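Local coordinates for protein dachshund (Homo sapiens, PDB 1L8R) that regulates transcription during organogenesis, binding DNA and working with SIX and EYA proteins, here represented by its DACHbox-N domain with a winged-helix-like DNA-binding motif, at residues 28-32 / 74-78; 57-62 / 83-87. One frame throughout, in Å; residues are numbered along the deposited sequence.

Contact 1 of 2, residues 28-32 / 74-78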
ATOM      1  N   ILE A  28       3.590   2.155   2.975  1.00 12.90           N
ATOM      2  CA  ILE A  28       2.349   2.837   2.674  1.00 13.41           C
ATOM      3  C   ILE A  28       1.263   1.844   2.283  1.00 13.49           C
ATOM      4  O   ILE A  28       1.536   0.677   1.948  1.00 10.90           O
ATOM      5  CB  ILE A  28       2.529   3.927   1.569  1.00 14.85           C
ATOM      6  CG1 ILE A  28       3.041   3.311   0.267  1.00 16.06           C
ATOM      7  CG2 ILE A  28       3.527   4.982   2.059  1.00 15.89           C
ATOM      8  CD1 ILE A  28       4.502   2.981   0.286  1.00 23.02           C
ATOM      9  N   CYS A  29       0.026   2.314   2.358  1.00 11.98           N
ATOM     10  CA  CYS A  29      -1.142   1.504   2.043  1.00 12.89           C
ATOM     11  C   CYS A  29      -1.183   1.171   0.550  1.00 13.32           C
ATOM     12  O   CYS A  29      -1.399   2.048  -0.285  1.00 12.29           O
ATOM     13  CB  CYS A  29      -2.390   2.262   2.464  1.00 13.58           C
ATOM     14  SG  CYS A  29      -3.909   1.449   2.033  1.00 12.56           S
ATOM     15  N   LEU A  30      -0.964  -0.097   0.220  1.00 13.19           N
ATOM     16  CA  LEU A  30      -0.942  -0.535  -1.174  1.00 13.30           C
ATOM     17  C   LEU A  30      -2.229  -0.286  -1.967  1.00 14.37           C
ATOM     18  O   LEU A  30      -2.181   0.289  -3.060  1.00 13.79           O
ATOM     19  CB  LEU A  30      -0.563  -2.015  -1.257  1.00 13.82           C
ATOM     20  CG  LEU A  30      -0.536  -2.633  -2.663  1.00 11.47           C
ATOM     21  CD1 LEU A  30       0.393  -1.831  -3.565  1.00 13.83           C
ATOM     22  CD2 LEU A  30      -0.083  -4.084  -2.567  1.00 12.60           C
ATOM     23  N   PRO A  31      -3.391  -0.711  -1.442  1.00 15.27           N
ATOM     24  CA  PRO A  31      -4.639  -0.482  -2.182  1.00 14.36           C
ATOM     25  C   PRO A  31      -4.888   0.994  -2.461  1.00 16.15           C
ATOM     26  O   PRO A  31      -5.402   1.357  -3.525  1.00 15.60           O
ATOM     27  CB  PRO A  31      -5.704  -1.082  -1.268  1.00 16.65           C
ATOM     28  CG  PRO A  31      -4.971  -2.174  -0.573  1.00 19.56           C
ATOM     29  CD  PRO A  31      -3.646  -1.526  -0.238  1.00 14.73           C
ATOM     30  N   GLN A  32      -4.528   1.846  -1.504  1.00 14.43           N
ATOM     31  CA  GLN A  32      -4.718   3.283  -1.665  1.00 14.15           C
ATOM     32  C   GLN A  32      -3.821   3.813  -2.776  1.00 14.69           C
ATOM     33  O   GLN A  32      -4.281   4.567  -3.637  1.00 15.12           O
ATOM     34  CB  GLN A  32      -4.419   4.019  -0.356  1.00 13.62           C
ATOM     35  CG  GLN A  32      -4.565   5.534  -0.441  1.00 15.31           C
ATOM     36  CD  GLN A  32      -4.380   6.204   0.908  1.00 14.61           C
ATOM     37  OE1 GLN A  32      -3.512   5.815   1.687  1.00 18.41           O
ATOM     38  NE2 GLN A  32      -5.186   7.224   1.182  1.00 16.41           N
ATOM     39  N   GLY A  74     -10.395   6.332   5.299  1.00 16.13           N
ATOM     40  CA  GLY A  74     -10.866   6.296   3.930  1.00 16.66           C
ATOM     41  C   GLY A  74      -9.807   5.760   2.982  1.00 16.25           C
ATOM     42  O   GLY A  74      -9.996   5.788   1.764  1.00 16.15           O
ATOM     43  N   ALA A  75      -8.689   5.281   3.534  1.00 14.59           N
ATOM     44  CA  ALA A  75      -7.599   4.730   2.730  1.00 14.01           C
ATOM     45  C   ALA A  75      -8.056   3.475   1.998  1.00 14.77           C
ATOM     46  O   ALA A  75      -7.622   3.204   0.876  1.00 16.65           O
ATOM     47  CB  ALA A  75      -6.395   4.423   3.612  1.00 16.47           C
ATOM     48  N   ILE A  76      -8.904   2.695   2.661  1.00 12.40           N
ATOM     49  CA  ILE A  76      -9.492   1.494   2.072  1.00 13.58           C
ATOM     50  C   ILE A  76     -11.003   1.608   2.297  1.00 12.02           C
ATOM     51  O   ILE A  76     -11.453   2.347   3.184  1.00 12.35           O
ATOM     52  CB  ILE A  76      -8.958   0.188   2.725  1.00 13.22           C
ATOM     53  CG1 ILE A  76      -9.103   0.263   4.250  1.00 14.68           C
ATOM     54  CG2 ILE A  76      -7.508  -0.044   2.306  1.00 13.72           C
ATOM     55  CD1 ILE A  76      -8.725  -1.039   4.968  1.00 13.04           C
ATOM     56  N   GLN A  77     -11.779   0.891   1.493  1.00 13.61           N
ATOM     57  CA  GLN A  77     -13.234   0.937   1.586  1.00 16.19           C
ATOM     58  C   GLN A  77     -13.802   0.264   2.835  1.00 18.07           C
ATOM     59  O   GLN A  77     -13.197  -0.647   3.396  1.00 18.34           O
ATOM     60  CB  GLN A  77     -13.848   0.332   0.324  1.00 18.12           C
ATOM     61  CG  GLN A  77     -13.644   1.195  -0.911  1.00 20.73           C
ATOM     62  CD  GLN A  77     -14.325   2.549  -0.789  1.00 24.13           C
ATOM     63  OE1 GLN A  77     -15.554   2.637  -0.757  1.00 24.25           O
ATOM     64  NE2 GLN A  77     -13.528   3.611  -0.714  1.00 27.10           N
ATOM     65  N   PRO A  78     -14.989   0.712   3.281  1.00 21.44           N
ATOM     66  CA  PRO A  78     -15.676   0.188   4.466  1.00 21.83           C
ATOM     67  C   PRO A  78     -15.829  -1.327   4.567  1.00 22.17           C
ATOM     68  O   PRO A  78     -15.803  -1.875   5.667  1.00 23.64           O
ATOM     69  CB  PRO A  78     -17.026   0.898   4.417  1.00 23.27           C
ATOM     70  CG  PRO A  78     -16.674   2.214   3.829  1.00 22.94           C
ATOM     71  CD  PRO A  78     -15.759   1.821   2.690  1.00 21.40           C
TER
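With SG anti to the backbone N (chi1 176°), Cys29 sends its sulfur out to Ala75 and Ile76, while Gln32, its CG likewise anti to N (chi1 179°) and its chain extended beyond, lays its amide against the methyl of Ala75. The Cys29 sulfur meets Ile76 CG2 at 3.9 Å, with Ala75 CB a little farther off. The same CG2 of Ile76 touches Pro31 CB at 4.1 Å, so one methyl branch spans the strand end and the first turn of the helix. The backbone O of Ala75 comes within 3.5 Å of Gln32 CB, and the short side chain of Ala75 leaves room for the Gln32 amide. Its OE1 accepts a hydrogen bond from Ala18 N in strand 15-22, which fixes the amide over the alanine. Were Gln32 shortened to an alanine, Ala18 N would probably lose this acceptor. Cys29 is also the N-cap, its sulfur taking a weak bond from Gln32 N (3.6 Å), and Pro31 suits a first helical turn, where its missing N-H costs nothing. Ala75 and Ile76 follow Gly74, whose positive phi makes the Schellman motif ending helix 64-73; the contact thus sets that helix's exit against the N-terminal turn of helix 30-37 in the winged-helix-like domain.

Contact 2 of 2, residues 57-62 / 83-87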
ATOM      1  N   ILE A  57       8.833  -9.134  -4.298  1.00 23.04           N
ATOM      2  CA  ILE A  57       8.413  -8.202  -3.262  1.00 21.13           C
ATOM      3  C   ILE A  57       7.257  -8.835  -2.481  1.00 19.50           C
ATOM      4  O   ILE A  57       6.204  -9.138  -3.053  1.00 17.48           O
ATOM      5  CB  ILE A  57       7.928  -6.865  -3.865  1.00 20.22           C
ATOM      6  CG1 ILE A  57       9.077  -6.181  -4.612  1.00 21.23           C
ATOM      7  CG2 ILE A  57       7.393  -5.961  -2.765  1.00 17.76           C
ATOM      8  CD1 ILE A  57       8.652  -4.960  -5.422  1.00 19.99           C
ATOM      9  N   THR A  58       7.460  -9.046  -1.184  1.00 19.58           N
ATOM     10  CA  THR A  58       6.432  -9.634  -0.330  1.00 17.75           C
ATOM     11  C   THR A  58       5.868  -8.544   0.573  1.00 16.69           C
ATOM     12  O   THR A  58       6.543  -8.077   1.492  1.00 16.26           O
ATOM     13  CB  THR A  58       7.003 -10.763   0.549  1.00 18.62           C
ATOM     14  OG1 THR A  58       7.566 -11.784  -0.285  1.00 21.14           O
ATOM     15  CG2 THR A  58       5.911 -11.372   1.412  1.00 18.27           C
ATOM     16  N   PRO A  59       4.628  -8.110   0.312  1.00 16.40           N
ATOM     17  CA  PRO A  59       3.953  -7.066   1.088  1.00 15.81           C
ATOM     18  C   PRO A  59       3.726  -7.438   2.541  1.00 15.44           C
ATOM     19  O   PRO A  59       3.504  -8.608   2.864  1.00 14.32           O
ATOM     20  CB  PRO A  59       2.625  -6.891   0.352  1.00 18.30           C
ATOM     21  CG  PRO A  59       2.965  -7.253  -1.047  1.00 17.56           C
ATOM     22  CD  PRO A  59       3.821  -8.476  -0.865  1.00 17.87           C
ATOM     23  N   VAL A  60       3.784  -6.435   3.411  1.00 14.30           N
ATOM     24  CA  VAL A  60       3.537  -6.633   4.832  1.00 13.48           C
ATOM     25  C   VAL A  60       2.029  -6.739   5.038  1.00 13.73           C
ATOM     26  O   VAL A  60       1.249  -6.012   4.423  1.00 13.85           O
ATOM     27  CB  VAL A  60       4.084  -5.451   5.667  1.00 13.56           C
ATOM     28  CG1 VAL A  60       3.419  -5.415   7.040  1.00 14.96           C
ATOM     29  CG2 VAL A  60       5.599  -5.576   5.802  1.00 15.69           C
ATOM     30  N   VAL A  61       1.609  -7.661   5.898  1.00 11.67           N
ATOM     31  CA  VAL A  61       0.187  -7.823   6.162  1.00 10.56           C
ATOM     32  C   VAL A  61      -0.268  -6.946   7.324  1.00 10.50           C
ATOM     33  O   VAL A  61       0.302  -6.998   8.418  1.00 11.46           O
ATOM     34  CB  VAL A  61      -0.164  -9.296   6.475  1.00 10.78           C
ATOM     35  CG1 VAL A  61      -1.660  -9.418   6.836  1.00 10.06           C
ATOM     36  CG2 VAL A  61       0.142 -10.162   5.263  1.00 11.97           C
ATOM     37  N   CYS A  62      -1.288  -6.130   7.076  1.00  8.74           N
ATOM     38  CA  CYS A  62      -1.841  -5.243   8.095  1.00 10.80           C
ATOM     39  C   CYS A  62      -2.504  -6.028   9.207  1.00 11.66           C
ATOM     40  O   CYS A  62      -3.209  -7.006   8.949  1.00 12.63           O
ATOM     41  CB  CYS A  62      -2.904  -4.325   7.507  1.00  9.28           C
ATOM     42  SG  CYS A  62      -2.258  -2.951   6.573  1.00 14.11           S
ATOM     43  N   CYS A  83      -5.635  -5.836   4.335  1.00 13.09           N
ATOM     44  CA  CYS A  83      -4.862  -4.815   3.637  1.00 13.65           C
ATOM     45  C   CYS A  83      -3.376  -5.094   3.714  1.00 14.11           C
ATOM     46  O   CYS A  83      -2.887  -5.623   4.706  1.00 14.65           O
ATOM     47  CB  CYS A  83      -5.132  -3.431   4.226  1.00 11.91           C
ATOM     48  SG  CYS A  83      -4.498  -2.094   3.184  1.00 15.54           S
ATOM     49  N   LYS A  84      -2.659  -4.731   2.655  1.00 12.75           N
ATOM     50  CA  LYS A  84      -1.218  -4.924   2.608  1.00 12.31           C
ATOM     51  C   LYS A  84      -0.482  -3.603   2.474  1.00 12.73           C
ATOM     52  O   LYS A  84      -1.033  -2.614   1.982  1.00 11.97           O
ATOM     53  CB  LYS A  84      -0.852  -5.873   1.471  1.00 15.64           C
ATOM     54  CG  LYS A  84      -1.227  -7.316   1.795  1.00 17.90           C
ATOM     55  CD  LYS A  84      -1.049  -8.239   0.616  1.00 23.76           C
ATOM     56  CE  LYS A  84      -1.389  -9.669   1.005  1.00 24.41           C
ATOM     57  NZ  LYS A  84      -1.414 -10.574  -0.186  1.00 29.14           N
ATOM     58  N   LEU A  85       0.768  -3.603   2.933  1.00 10.44           N
ATOM     59  CA  LEU A  85       1.615  -2.421   2.923  1.00 11.94           C
ATOM     60  C   LEU A  85       2.949  -2.710   2.238  1.00 11.69           C
ATOM     61  O   LEU A  85       3.500  -3.797   2.377  1.00 15.45           O
ATOM     62  CB  LEU A  85       1.920  -1.999   4.365  1.00 11.78           C
ATOM     63  CG  LEU A  85       0.791  -1.788   5.378  1.00 12.19           C
ATOM     64  CD1 LEU A  85       1.397  -1.501   6.752  1.00 13.42           C
ATOM     65  CD2 LEU A  85      -0.111  -0.635   4.936  1.00 10.86           C
ATOM     66  N   ILE A  86       3.472  -1.743   1.491  1.00 13.04           N
ATOM     67  CA  ILE A  86       4.790  -1.922   0.884  1.00 13.12           C
ATOM     68  C   ILE A  86       5.532  -0.591   0.930  1.00 13.95           C
ATOM     69  O   ILE A  86       4.913   0.458   1.049  1.00 13.90           O
ATOM     70  CB  ILE A  86       4.743  -2.453  -0.582  1.00 16.32           C
ATOM     71  CG1 ILE A  86       3.974  -1.499  -1.491  1.00 18.29           C
ATOM     72  CG2 ILE A  86       4.169  -3.872  -0.599  1.00 15.98           C
ATOM     73  CD1 ILE A  86       4.160  -1.834  -2.977  1.00 16.85           C
ATOM     74  N   SER A  87       6.860  -0.639   0.871  1.00 14.27           N
ATOM     75  CA  SER A  87       7.654   0.586   0.927  1.00 16.79           C
ATOM     76  C   SER A  87       7.441   1.455  -0.307  1.00 18.59           C
ATOM     77  O   SER A  87       7.029   0.970  -1.361  1.00 18.26           O
ATOM     78  CB  SER A  87       9.142   0.242   1.076  1.00 17.77           C
ATOM     79  OG  SER A  87       9.641  -0.430  -0.071  1.00 17.81           O
TER
HETATM   80  O   HOH W   1      -4.725  -7.633   6.659  1.00 14.87           O
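Val60 and Leu85 exchange two backbone hydrogen bonds, Val60 N to Leu85 O at 2.8 Å and Leu85 N to Val60 O at 2.9 Å, each donor lying in the plane of the carbonyl it meets. This makes them an antiparallel hydrogen-bonded pair, and Val61 with Lys84 forms the non-hydrogen-bonded pair beside it. A third bond, Cys62 N to Cys83 O at 2.9 Å, arrives nearly head-on to the carbonyl, with a C=O...N angle of 163°. Water 1 extends the pairing by donating to Cys62 O and accepting from Cys83 N. Between the main bonds, Lys84 CA-H makes a further contact with Val60 O.

Beta-branched Val60 suits an extended strand, and its CB lies 4.3 Å from Leu85 CB on their shared face. Cys62 SG, anti to its own carbonyl carbon (chi1 -77°), is turned back over the partner strand to rest 3.5 Å from Leu85 CG and against Cys83 CB; a short side chain ending in one large, polarisable sulfur suits this buried place between the two residues. At the other end the Pro59 ring lies alongside Ile86, both pointing the same way, with Pro59 CB 3.5 Å from Ile86 CG2. The aliphatic part of Lys84 also flanks Pro59 CB, while its charged end makes a cation-pi contact with Tyr49.

Strand 60-61 is the outermost on this side of the sheet, and strand 84-87 continues the pairing to strand 25-29. Leu27 packs on Val60 and Leu85, Leu52 of helix 45-54 on Ile57 and Pro59, and Val67 and Leu70 of helix 64-73 on Cys62.

How the contacts relate
From the N terminus, the chain enters contact 1 at 28-32, where strand 25-29 turns into helix 30-37, and then runs through helix 45-54 to 57-62, the first half of contact 2. Helix 64-73 follows, and 74-78 closes the first loop against 28-32. Only then does 83-87 return to 57-62, so the two closures cross. Their centres are 12 Å apart, yet they meet: Ile28 N with Ile86 O, between neighbouring strands, and Leu30 N with Lys84 O, from the start of helix 30-37, are probable hydrogen bonds. Contact 1 holds the exit of helix 64-73 against strand 25-29 and helix 30-37; contact 2 adds edge strand 60-61 to the same sheet.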